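Side-chain contact in LPG0439 HIT-related domain-containing protein (Legionella pneumophila subsp. pneumophila, PDB 5L0L), which is of unknown function but contains a HIT-related domain, consistent with a fold of the nucleotide-binding HIT superfamily in a predicted membrane protein: residues A191-V194 with E198-E201. Numbering follows the deposited sequence.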
loop_
_atom_site.group_PDB
_atom_site.type_symbol
_atom_site.label_atom_id
_atom_site.label_comp_id
_atom_site.label_asym_id
_atom_site.label_seq_id
_atom_site.Cartn_x
_atom_site.Cartn_y
_atom_site.Cartn_z
ATOM N N ALA A 191 15.395 -1.930 15.778
ATOM C CA ALA A 191 15.722 -1.605 17.174
ATOM C C ALA A 191 16.455 -0.267 17.232
ATOM O O ALA A 191 16.158 0.554 18.118
ATOM C CB ALA A 191 16.524 -2.712 17.834
ATOM N N GLU A 192 17.367 -0.024 16.289
ATOM C CA GLU A 192 18.056 1.277 16.224
ATOM C C GLU A 192 17.072 2.412 15.978
ATOM O O GLU A 192 17.140 3.483 16.604
ATOM C CB GLU A 192 19.130 1.283 15.146
ATOM C CG GLU A 192 20.353 0.470 15.541
ATOM C CD GLU A 192 21.323 0.185 14.419
ATOM O OE1 GLU A 192 21.016 0.394 13.239
ATOM O OE2 GLU A 192 22.434 -0.293 14.715
ATOM N N TYR A 193 16.179 2.177 15.035
ATOM C CA TYR A 193 15.221 3.218 14.652
ATOM C C TYR A 193 14.329 3.607 15.816
ATOM O O TYR A 193 14.038 4.804 16.016
ATOM C CB TYR A 193 14.368 2.826 13.429
ATOM C CG TYR A 193 13.567 4.024 12.952
ATOM C CD1 TYR A 193 14.199 5.099 12.318
ATOM C CD2 TYR A 193 12.215 4.142 13.238
ATOM C CE1 TYR A 193 13.490 6.226 11.921
ATOM C CE2 TYR A 193 11.501 5.263 12.849
ATOM C CZ TYR A 193 12.124 6.294 12.188
ATOM O OH TYR A 193 11.397 7.424 11.807
ATOM N N VAL A 194 13.883 2.624 16.572
ATOM C CA VAL A 194 13.006 2.870 17.726
ATOM C C VAL A 194 13.671 3.750 18.817
ATOM O O VAL A 194 12.954 4.423 19.573
ATOM C CB VAL A 194 12.558 1.524 18.321
ATOM C CG1 VAL A 194 12.020 1.652 19.731
ATOM C CG2 VAL A 194 11.539 0.872 17.425
ATOM N N GLU A 198 13.692 10.789 15.670
ATOM C CA GLU A 198 12.636 10.783 14.652
ATOM C C GLU A 198 11.481 9.888 15.050
ATOM O O GLU A 198 10.328 10.267 14.861
ATOM C CB GLU A 198 13.126 10.358 13.269
ATOM C CG GLU A 198 14.024 11.351 12.543
ATOM C CD GLU A 198 15.483 11.315 12.984
ATOM O OE1 GLU A 198 16.221 12.248 12.586
ATOM O OE2 GLU A 198 15.893 10.393 13.746
ATOM N N PHE A 199 11.791 8.691 15.575
ATOM C CA PHE A 199 10.757 7.766 16.058
ATOM C C PHE A 199 9.938 8.405 17.189
ATOM O O PHE A 199 8.708 8.391 17.165
ATOM C CB PHE A 199 11.364 6.458 16.581
ATOM C CG PHE A 199 10.337 5.507 17.136
ATOM C CD1 PHE A 199 9.659 4.629 16.298
ATOM C CD2 PHE A 199 10.023 5.503 18.490
ATOM C CE1 PHE A 199 8.703 3.757 16.801
ATOM C CE2 PHE A 199 9.066 4.635 18.997
ATOM C CZ PHE A 199 8.402 3.759 18.152
ATOM N N THR A 200 10.627 8.940 18.180
ATOM C CA THR A 200 9.953 9.544 19.331
ATOM C C THR A 200 9.057 10.701 18.878
ATOM O O THR A 200 7.892 10.757 19.241
ATOM C CB THR A 200 10.967 10.021 20.374
ATOM O OG1 THR A 200 11.650 8.889 20.899
ATOM C CG2 THR A 200 10.287 10.744 21.535
ATOM N N GLU A 201 9.576 11.580 18.037
ATOM C CA GLU A 201 8.786 12.742 17.598
ATOM C C GLU A 201 7.584 12.383 16.765
ATOM O O GLU A 201 6.550 13.037 16.875
ATOM C CB GLU A 201 9.665 13.759 16.880
ATOM C CG GLU A 201 10.647 14.378 17.868
ATOM C CD GLU A 201 11.525 15.470 17.292
ATOM O OE1 GLU A 201 10.984 16.356 16.573
ATOM O OE2 GLU A 201 12.753 15.448 17.606
#
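Val194 and Phe199 bring the two backbones closest, their CA atoms 5.6 Å apart, where the C-terminal part of helix 176-194 meets the first turn of helix 197-203 across a tight turn between two consecutive helices. No direct hydrogen bond joins the two segments; Ser196, in the connection, bridges them instead, its OG hydrogen-bonded both to Tyr193 O and to Phe199 N. Phe199 contributes the largest share of the buried surface. With CG anti to the backbone N (chi1 178°), its ring reaches back to helix 176-194, and Val194 CA sits over one face, 4.0 Å from the ring centroid and 20° off the normal, a CH-pi contact made by the backbone rather than by the isopropyl group. Two carbonyl oxygens come closer still: Tyr193 O lies 3.2 Å from Phe199 CB, and Val194 O 3.3 Å from Phe199 CD2. Val194 CG2 merely grazes the ring at CE1, 4.1 Å away. At the edge of the same ring, in its plane, lies Tyr193 CE2, 3.9 Å from Phe199 CB. Both aromatic side chains also touch Leu85 of helix 73-92, so the turn is packed against that helix, and Tyr193 further meets Val73 of the second subunit. At the far end of the tyrosine, the hydroxyl makes a van der Waals contact with the start of the short helix, Tyr193 OH lying 3.7 Å from Glu198 CB.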